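Local atomic coordinates of KLLA0E08119p (Kluyveromyces lactis, PDB entry 3VA7), a protein that probably carboxylates urea to urea-1-carboxylate using ATP, hydrogencarbonate and a biotin cofactor, this chain being the urea carboxylase part of a longer two-activity enzyme. Residues A370-K375 against G441-I446; A477-A482 against G624-L629; P537-H542 against D575-G580. All coordinates share one frame; numbering follows the deposited sequence.

Contact 1. Residues A370-K375 against G441-I446; sequences AENPVK and GCITNI
Asn372 and Ile443 make the main van der Waals contact between 370-375, where strand 362-372 runs out into a turn, and 441-446, the loop linking strand 438-440 to helix 446-454. Ile443 lays both branches against the polar side chain. Its CG2 methyl, anti to its own backbone N, sits 3.7 Å from Asn372 CA and also lies against CB, CG and OD1 of that residue, while its CD1 reaches Asn372 ND2 at 3.9 Å. The amide can be met in this way because Asn372 CG is turned anti to its backbone N (chi1 -169°). Further along, the Pro373 ring meets the Asn445 side chain at about a right angle, with Pro373 CG 3.8 Å from Asn445 CB. A weak C-H contact joins Ala370 CA to Ile443 O at 3.3 Å, with an angle of 133° at the hydrogen.

The polar ends are linked through water. One water donates to Glu371 OE1 at 3.1 Å and accepts from Asn445 ND2 at 3.0 Å. Asn445 is held more directly by neighbours on strand 362-372: its OD1 accepts from Tyr369 N, and its ND2 donates to Arg367 O. Glu371 OE2 is hydrogen-bonded to a glycerol, probably from the crystallisation liquor.

Each segment also bonds within itself. Asn372 OD1 accepts from Val374 N at 3.0 Å, closing an Asx turn; the donor stands above the carbonyl plane, 51° out of it. Thr444 OG1 accepts from Ile446 N at 3.2 Å, forming an ST turn where the helix begins.

The chemistry thus combines side-chain packing with a water bridge and a twice-anchored Asn445 amide, which ties the lead-in to helix 446-454 onto the strand within the biotin carboxylase C-terminal domain.

Contact 2. Residues A477-A482 against G624-L629; sequences AFEVLA and GDVLFL
Phe478 and Leu627 pack side by side as a hydrogen-bonded antiparallel pair, with Leu627 CB 3.6 Å above the plane of the Phe478 ring. Leu629 CD2 comes to the edge of the same ring, 3.9 Å from Phe478 CD2. The ring lies there because CG is folded between the backbone N and the carbonyl carbon (chi1 69°). With an alanine here, Leu627 CB and Leu629 CD2 would probably lose the surface they rest on, and a gap would open beside strand 626-628.

On the other sheet face Ala477 CB lies over the Phe628 ring, 4.0 Å from its centroid. A backbone ladder sets these side chains: Phe478 and Leu627 exchange bonds in both directions, and in the adjoining loop Asp625 O accepts from Val480 N at 2.8 Å and Gly624 N donates to Val480 O at 2.9 Å. With Gly624 at phi 99°, a side chain would press against the preceding carbonyl O.

Further out, Asp625 OD1 forms a salt bridge with Arg619 and OD2 accepts from Lys622 N, while Leu539 of strand 538-541 touches Phe478. Strand directions differ by 159°; antiparallel pairing of 477-479 with 626-628, the outermost strand, borders a six-stranded sheet.

Contact 3. Residues P537-H542 against D575-G580; sequences PKLLFH and DILSVG
Leu539 and Leu577 face each other as a hydrogen-bonded antiparallel pair and satisfy each other's backbone. Leu539 N donates to Leu577 O at 2.8 Å, nearly straight at 172°, while the return bond from Leu577 N to Leu539 O, 3.1 Å long, is more bent at the hydrogen (136°). On one side of this pair Phe541 N gives to Asp575 O at 3.0 Å; on the other, Val579 N gives to Pro537 O at 3.2 Å.

The residues in between, Lys538, Leu540, Ile576 and Ser578, turn their backbone polar groups outward. Leu540 bonds Glu479 on one flank, and Ser578 bonds Thr557 on the other. Ile576 N donates to Asn559 OD1, and Asn559 ND2 donates to Asp575 OD1; Asp575 OD2 accepts from Lys572 N, so both carboxylate oxygens are engaged.

Side chains add apolar cover: Phe541 CE2 lies 4.0 Å from Leu577 CD2, the two groups running side by side, with Ile547 of strand 545-550 touching both. Across the other face Lys538 CB meets Ser578 CB at 3.7 Å. Bonded on both flanks, with N-to-C directions 164° apart, these are interior strands of an antiparallel sheet in the carboxyltransferase region of subdomains A and B.

Along the chain contact 1 comes first and closes before contact 2 opens; contact 3 forms between the two halves of contact 2. Contacts 2 and 3 belong to one antiparallel sheet, running 626-628, 477-480, 538-541, 576-582, with centres about 9 Å apart; Lys538 N to Ala482 O, at 3.0 Å, is a probable hydrogen bond joining them. Contact 1 lies about 12 Å from contact 2, centre to centre, and about 21 Å from contact 3. From the biotin carboxylase C-terminal range, 370-375 touches the sheet border, Val374 CG1 lying 3.9 Å from Val626 CG2 and Lys375 packing on Glu479. Most other strands of this sheet fall in the carboxyltransferase A and B range, so two regions meet here.

Contact 1. Residues A370-K375 against G441-I446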
loop_
_atom_site.group_PDB
_atom_site.type_symbol
_atom_site.label_atom_id
_atom_site.label_comp_id
_atom_site.label_asym_id
_atom_site.label_seq_id
_atom_site.Cartn_x
_atom_site.Cartn_y
_atom_site.Cartn_z
ATOM N N ALA A 370 2.346 11.142 15.422
ATOM C CA ALA A 370 2.019 9.774 15.018
ATOM C C ALA A 370 1.690 8.987 16.276
ATOM O O ALA A 370 2.540 8.296 16.857
ATOM C CB ALA A 370 3.167 9.157 14.312
ATOM N N GLU A 371 0.447 9.107 16.713
ATOM C CA GLU A 371 -0.020 8.492 17.959
ATOM C C GLU A 371 -1.482 8.109 17.827
ATOM O O GLU A 371 -2.234 8.731 17.029
ATOM C CB GLU A 371 -0.030 9.520 19.076
ATOM C CG GLU A 371 1.112 9.545 19.986
ATOM C CD GLU A 371 1.064 10.820 20.809
ATOM O OE1 GLU A 371 0.030 11.537 20.666
ATOM O OE2 GLU A 371 2.054 11.099 21.558
ATOM N N ASN A 372 -1.907 7.173 18.680
ATOM C CA ASN A 372 -3.315 6.800 18.745
ATOM C C ASN A 372 -4.086 7.332 19.977
ATOM O O ASN A 372 -3.983 6.784 21.076
ATOM C CB ASN A 372 -3.435 5.280 18.606
ATOM C CG ASN A 372 -4.847 4.853 18.400
ATOM O OD1 ASN A 372 -5.741 5.677 18.406
ATOM N ND2 ASN A 372 -5.063 3.574 18.208
ATOM N N PRO A 373 -4.864 8.407 19.817
ATOM C CA PRO A 373 -5.632 8.880 20.990
ATOM C C PRO A 373 -6.627 7.880 21.611
ATOM O O PRO A 373 -6.915 7.957 22.818
ATOM C CB PRO A 373 -6.357 10.091 20.441
ATOM C CG PRO A 373 -5.380 10.638 19.472
ATOM C CD PRO A 373 -4.834 9.430 18.761
ATOM N N VAL A 374 -7.111 6.932 20.804
ATOM C CA VAL A 374 -8.098 5.925 21.239
ATOM C C VAL A 374 -7.458 4.790 22.052
ATOM O O VAL A 374 -8.101 4.216 22.948
ATOM C CB VAL A 374 -8.879 5.346 20.034
ATOM C CG1 VAL A 374 -9.753 4.176 20.446
ATOM C CG2 VAL A 374 -9.709 6.436 19.344
ATOM N N LYS A 375 -6.204 4.468 21.747
ATOM C CA LYS A 375 -5.469 3.493 22.548
ATOM C C LYS A 375 -4.304 4.123 23.332
ATOM O O LYS A 375 -3.153 3.705 23.185
ATOM C CB LYS A 375 -4.990 2.301 21.694
ATOM C CG LYS A 375 -6.120 1.460 20.981
ATOM C CD LYS A 375 -7.374 1.185 21.883
ATOM C CE LYS A 375 -7.239 -0.118 22.708
ATOM N NZ LYS A 375 -6.767 -1.230 21.814
ATOM N N GLY A 441 -1.387 6.751 6.613
ATOM C CA GLY A 441 -0.300 5.766 6.660
ATOM C C GLY A 441 0.143 5.383 8.069
ATOM O O GLY A 441 0.693 4.284 8.300
ATOM N N CYS A 442 -0.076 6.322 8.991
ATOM C CA CYS A 442 0.093 6.169 10.417
ATOM C C CYS A 442 -1.179 6.664 11.044
ATOM O O CYS A 442 -1.855 7.503 10.481
ATOM C CB CYS A 442 1.175 7.121 10.913
ATOM S SG CYS A 442 2.801 6.607 10.418
ATOM N N ILE A 443 -1.481 6.188 12.233
ATOM C CA ILE A 443 -2.470 6.814 13.043
ATOM C C ILE A 443 -1.892 8.156 13.581
ATOM O O ILE A 443 -0.724 8.233 14.002
ATOM C CB ILE A 443 -2.892 5.870 14.199
ATOM C CG1 ILE A 443 -3.346 4.489 13.647
ATOM C CG2 ILE A 443 -3.995 6.552 15.088
ATOM C CD1 ILE A 443 -3.445 3.355 14.715
ATOM N N THR A 444 -2.717 9.205 13.539
ATOM C CA THR A 444 -2.331 10.532 13.991
ATOM C C THR A 444 -3.267 10.980 15.077
ATOM O O THR A 444 -4.190 10.252 15.440
ATOM C CB THR A 444 -2.319 11.596 12.841
ATOM O OG1 THR A 444 -3.654 11.940 12.407
ATOM C CG2 THR A 444 -1.469 11.093 11.648
ATOM N N ASN A 445 -3.022 12.172 15.596
ATOM C CA ASN A 445 -3.852 12.706 16.639
ATOM C C ASN A 445 -4.692 13.814 16.047
ATOM O O ASN A 445 -5.170 14.682 16.740
ATOM C CB ASN A 445 -2.992 13.165 17.832
ATOM C CG ASN A 445 -2.014 14.354 17.482
ATOM O OD1 ASN A 445 -1.631 14.576 16.337
ATOM N ND2 ASN A 445 -1.624 15.099 18.504
ATOM N N ILE A 446 -4.887 13.784 14.742
ATOM C CA ILE A 446 -5.487 14.922 14.067
ATOM C C ILE A 446 -6.910 15.147 14.559
ATOM O O ILE A 446 -7.326 16.266 14.822
ATOM C CB ILE A 446 -5.384 14.790 12.511
ATOM C CG1 ILE A 446 -5.755 16.068 11.793
ATOM C CG2 ILE A 446 -6.184 13.575 11.925
ATOM C CD1 ILE A 446 -4.979 17.322 12.217
HETATM O O HOH W 1 -1.843 13.887 21.209
#

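Contact 2. Residues A477-A482 against G624-L629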
loop_
_atom_site.group_PDB
_atom_site.type_symbol
_atom_site.label_atom_id
_atom_site.label_comp_id
_atom_site.label_asym_id
_atom_site.label_seq_id
_atom_site.Cartn_x
_atom_site.Cartn_y
_atom_site.Cartn_z
ATOM N N ALA A 477 -16.404 7.023 14.965
ATOM C CA ALA A 477 -15.615 5.912 14.449
ATOM C C ALA A 477 -15.937 4.538 15.074
ATOM O O ALA A 477 -16.566 4.445 16.130
ATOM C CB ALA A 477 -14.136 6.217 14.699
ATOM N N PHE A 478 -15.470 3.454 14.469
ATOM C CA PHE A 478 -15.538 2.209 15.233
ATOM C C PHE A 478 -14.156 1.678 15.610
ATOM O O PHE A 478 -13.171 2.261 15.248
ATOM C CB PHE A 478 -16.487 1.169 14.587
ATOM C CG PHE A 478 -16.002 0.586 13.294
ATOM C CD1 PHE A 478 -15.224 -0.575 13.286
ATOM C CD2 PHE A 478 -16.353 1.162 12.088
ATOM C CE1 PHE A 478 -14.793 -1.148 12.094
ATOM C CE2 PHE A 478 -15.933 0.601 10.878
ATOM C CZ PHE A 478 -15.156 -0.564 10.889
ATOM N N GLU A 479 -14.075 0.588 16.344
ATOM C CA GLU A 479 -12.787 0.102 16.807
ATOM C C GLU A 479 -12.804 -1.396 16.738
ATOM O O GLU A 479 -13.782 -2.016 17.107
ATOM C CB GLU A 479 -12.516 0.574 18.249
ATOM C CG GLU A 479 -11.223 0.009 18.889
ATOM C CD GLU A 479 -11.022 0.405 20.368
ATOM O OE1 GLU A 479 -10.184 -0.258 21.055
ATOM O OE2 GLU A 479 -11.702 1.374 20.821
ATOM N N VAL A 480 -11.706 -1.981 16.298
ATOM C CA VAL A 480 -11.678 -3.396 16.068
ATOM C C VAL A 480 -11.253 -4.170 17.324
ATOM O O VAL A 480 -10.049 -4.291 17.631
ATOM C CB VAL A 480 -10.738 -3.719 14.897
ATOM C CG1 VAL A 480 -10.684 -5.218 14.665
ATOM C CG2 VAL A 480 -11.179 -2.982 13.642
ATOM N N LEU A 481 -12.228 -4.706 18.046
ATOM C CA LEU A 481 -11.916 -5.546 19.206
ATOM C C LEU A 481 -11.326 -6.877 18.804
ATOM O O LEU A 481 -10.613 -7.480 19.600
ATOM C CB LEU A 481 -13.164 -5.823 20.044
ATOM C CG LEU A 481 -13.663 -4.875 21.142
ATOM C CD1 LEU A 481 -12.966 -3.524 21.152
ATOM C CD2 LEU A 481 -15.185 -4.747 20.978
ATOM N N ALA A 482 -11.671 -7.358 17.600
ATOM C CA ALA A 482 -11.114 -8.593 17.005
ATOM C C ALA A 482 -11.265 -8.478 15.467
ATOM O O ALA A 482 -12.258 -7.911 15.004
ATOM C CB ALA A 482 -11.837 -9.779 17.513
ATOM N N GLY A 624 -7.248 -3.757 17.350
ATOM C CA GLY A 624 -6.822 -2.399 17.677
ATOM C C GLY A 624 -7.090 -1.321 16.653
ATOM O O GLY A 624 -7.165 -0.142 17.023
ATOM N N ASP A 625 -7.236 -1.666 15.374
ATOM C CA ASP A 625 -7.594 -0.618 14.382
ATOM C C ASP A 625 -8.818 0.203 14.758
ATOM O O ASP A 625 -9.693 -0.265 15.474
ATOM C CB ASP A 625 -7.816 -1.182 12.972
ATOM C CG ASP A 625 -6.567 -1.783 12.366
ATOM O OD1 ASP A 625 -5.445 -1.297 12.668
ATOM O OD2 ASP A 625 -6.731 -2.755 11.582
ATOM N N VAL A 626 -8.870 1.425 14.223
ATOM C CA VAL A 626 -9.913 2.404 14.483
ATOM C C VAL A 626 -10.395 3.061 13.182
ATOM O O VAL A 626 -9.700 3.900 12.599
ATOM C CB VAL A 626 -9.367 3.506 15.411
ATOM C CG1 VAL A 626 -10.264 4.734 15.433
ATOM C CG2 VAL A 626 -9.078 2.951 16.845
ATOM N N LEU A 627 -11.615 2.749 12.748
ATOM C CA LEU A 627 -12.099 3.286 11.490
ATOM C C LEU A 627 -13.152 4.342 11.649
ATOM O O LEU A 627 -14.124 4.139 12.351
ATOM C CB LEU A 627 -12.635 2.155 10.628
ATOM C CG LEU A 627 -11.593 1.318 9.894
ATOM C CD1 LEU A 627 -10.909 0.314 10.818
ATOM C CD2 LEU A 627 -12.298 0.613 8.781
ATOM N N PHE A 628 -12.963 5.436 10.927
ATOM C CA PHE A 628 -13.763 6.638 11.031
ATOM C C PHE A 628 -14.961 6.619 10.125
ATOM O O PHE A 628 -14.867 6.085 9.011
ATOM C CB PHE A 628 -12.888 7.886 10.762
ATOM C CG PHE A 628 -12.032 8.236 11.931
ATOM C CD1 PHE A 628 -10.794 7.613 12.113
ATOM C CD2 PHE A 628 -12.507 9.085 12.917
ATOM C CE1 PHE A 628 -10.017 7.872 13.247
ATOM C CE2 PHE A 628 -11.753 9.355 14.040
ATOM C CZ PHE A 628 -10.506 8.738 14.214
ATOM N N LEU A 629 -16.078 7.202 10.597
ATOM C CA LEU A 629 -17.324 7.261 9.820
ATOM C C LEU A 629 -17.585 8.660 9.335
ATOM O O LEU A 629 -16.771 9.545 9.564
ATOM C CB LEU A 629 -18.521 6.805 10.631
ATOM C CG LEU A 629 -18.519 5.456 11.336
ATOM C CD1 LEU A 629 -19.963 5.170 11.727
ATOM C CD2 LEU A 629 -17.927 4.319 10.479
#

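Contact 3. Residues P537-H542 against D575-G580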
loop_
_atom_site.group_PDB
_atom_site.type_symbol
_atom_site.label_atom_id
_atom_site.label_comp_id
_atom_site.label_asym_id
_atom_site.label_seq_id
_atom_site.Cartn_x
_atom_site.Cartn_y
_atom_site.Cartn_z
ATOM N N PRO A 537 -15.307 -9.798 12.357
ATOM C CA PRO A 537 -14.664 -9.037 13.447
ATOM C C PRO A 537 -15.610 -8.822 14.603
ATOM O O PRO A 537 -16.806 -8.996 14.421
ATOM C CB PRO A 537 -14.462 -7.674 12.796
ATOM C CG PRO A 537 -15.672 -7.533 11.900
ATOM C CD PRO A 537 -15.811 -8.904 11.291
ATOM N N LYS A 538 -15.124 -8.430 15.774
ATOM C CA LYS A 538 -16.044 -7.811 16.724
ATOM C C LYS A 538 -15.659 -6.355 16.825
ATOM O O LYS A 538 -14.489 -6.040 16.952
ATOM C CB LYS A 538 -16.199 -8.532 18.105
ATOM C CG LYS A 538 -15.045 -9.418 18.624
ATOM C CD LYS A 538 -15.461 -10.793 19.318
ATOM C CE LYS A 538 -16.487 -10.676 20.500
ATOM N NZ LYS A 538 -16.207 -9.611 21.542
ATOM N N LEU A 539 -16.644 -5.475 16.721
ATOM C CA LEU A 539 -16.374 -4.065 16.639
ATOM C C LEU A 539 -17.037 -3.288 17.767
ATOM O O LEU A 539 -18.170 -3.559 18.108
ATOM C CB LEU A 539 -16.889 -3.518 15.306
ATOM C CG LEU A 539 -16.602 -4.269 14.003
ATOM C CD1 LEU A 539 -17.368 -3.550 12.877
ATOM C CD2 LEU A 539 -15.087 -4.353 13.724
ATOM N N LEU A 540 -16.334 -2.310 18.324
ATOM C CA LEU A 540 -16.907 -1.414 19.298
ATOM C C LEU A 540 -17.240 -0.097 18.611
ATOM O O LEU A 540 -16.419 0.488 17.931
ATOM C CB LEU A 540 -15.935 -1.193 20.464
ATOM C CG LEU A 540 -16.140 -0.102 21.544
ATOM C CD1 LEU A 540 -17.591 -0.014 22.005
ATOM C CD2 LEU A 540 -15.220 -0.371 22.752
ATOM N N PHE A 541 -18.462 0.361 18.778
ATOM C CA PHE A 541 -18.858 1.574 18.122
ATOM C C PHE A 541 -18.776 2.735 19.099
ATOM O O PHE A 541 -19.269 2.625 20.236
ATOM C CB PHE A 541 -20.263 1.421 17.564
ATOM C CG PHE A 541 -20.305 0.812 16.208
ATOM C CD1 PHE A 541 -20.445 1.613 15.077
ATOM C CD2 PHE A 541 -20.208 -0.553 16.048
ATOM C CE1 PHE A 541 -20.493 1.051 13.819
ATOM C CE2 PHE A 541 -20.241 -1.128 14.783
ATOM C CZ PHE A 541 -20.372 -0.341 13.678
ATOM N N HIS A 542 -18.167 3.835 18.659
ATOM C CA HIS A 542 -17.884 4.952 19.550
ATOM C C HIS A 542 -18.830 6.077 19.312
ATOM O O HIS A 542 -18.735 7.170 19.909
ATOM C CB HIS A 542 -16.448 5.416 19.371
ATOM C CG HIS A 542 -15.496 4.558 20.109
ATOM N ND1 HIS A 542 -14.603 3.721 19.477
ATOM C CD2 HIS A 542 -15.356 4.334 21.437
ATOM C CE1 HIS A 542 -13.913 3.055 20.385
ATOM N NE2 HIS A 542 -14.352 3.407 21.582
ATOM N N ASP A 575 -21.903 0.083 21.769
ATOM C CA ASP A 575 -22.374 -1.180 21.213
ATOM C C ASP A 575 -21.245 -2.079 20.691
ATOM O O ASP A 575 -20.302 -1.637 20.056
ATOM C CB ASP A 575 -23.386 -0.950 20.104
ATOM C CG ASP A 575 -24.794 -0.681 20.619
ATOM O OD1 ASP A 575 -24.984 -0.569 21.880
ATOM O OD2 ASP A 575 -25.704 -0.584 19.727
ATOM N N ILE A 576 -21.343 -3.357 20.972
ATOM C CA ILE A 576 -20.464 -4.282 20.326
ATOM C C ILE A 576 -21.249 -5.127 19.324
ATOM O O ILE A 576 -22.115 -5.942 19.703
ATOM C CB ILE A 576 -19.704 -5.138 21.335
ATOM C CG1 ILE A 576 -18.758 -4.233 22.142
ATOM C CG2 ILE A 576 -18.996 -6.302 20.619
ATOM C CD1 ILE A 576 -18.459 -4.731 23.533
ATOM N N LEU A 577 -20.935 -4.887 18.047
ATOM C CA LEU A 577 -21.385 -5.707 16.917
ATOM C C LEU A 577 -20.378 -6.790 16.740
ATOM O O LEU A 577 -19.196 -6.546 16.816
ATOM C CB LEU A 577 -21.502 -4.867 15.634
ATOM C CG LEU A 577 -21.779 -5.536 14.268
ATOM C CD1 LEU A 577 -23.114 -6.259 14.213
ATOM C CD2 LEU A 577 -21.712 -4.494 13.134
ATOM N N SER A 578 -20.833 -8.002 16.528
ATOM C CA SER A 578 -19.912 -9.095 16.308
ATOM C C SER A 578 -20.485 -10.045 15.257
ATOM O O SER A 578 -21.637 -10.477 15.362
ATOM C CB SER A 578 -19.639 -9.813 17.637
ATOM O OG SER A 578 -19.422 -11.207 17.449
ATOM N N VAL A 579 -19.697 -10.349 14.231
ATOM C CA VAL A 579 -20.144 -11.320 13.253
ATOM C C VAL A 579 -19.237 -12.525 13.189
ATOM O O VAL A 579 -18.046 -12.407 13.084
ATOM C CB VAL A 579 -20.610 -10.701 11.855
ATOM C CG1 VAL A 579 -20.398 -9.183 11.751
ATOM C CG2 VAL A 579 -20.095 -11.491 10.677
ATOM N N GLY A 580 -19.849 -13.697 13.311
ATOM C CA GLY A 580 -19.149 -14.920 13.604
ATOM C C GLY A 580 -18.746 -15.651 12.379
ATOM O O GLY A 580 -18.222 -15.064 11.484
#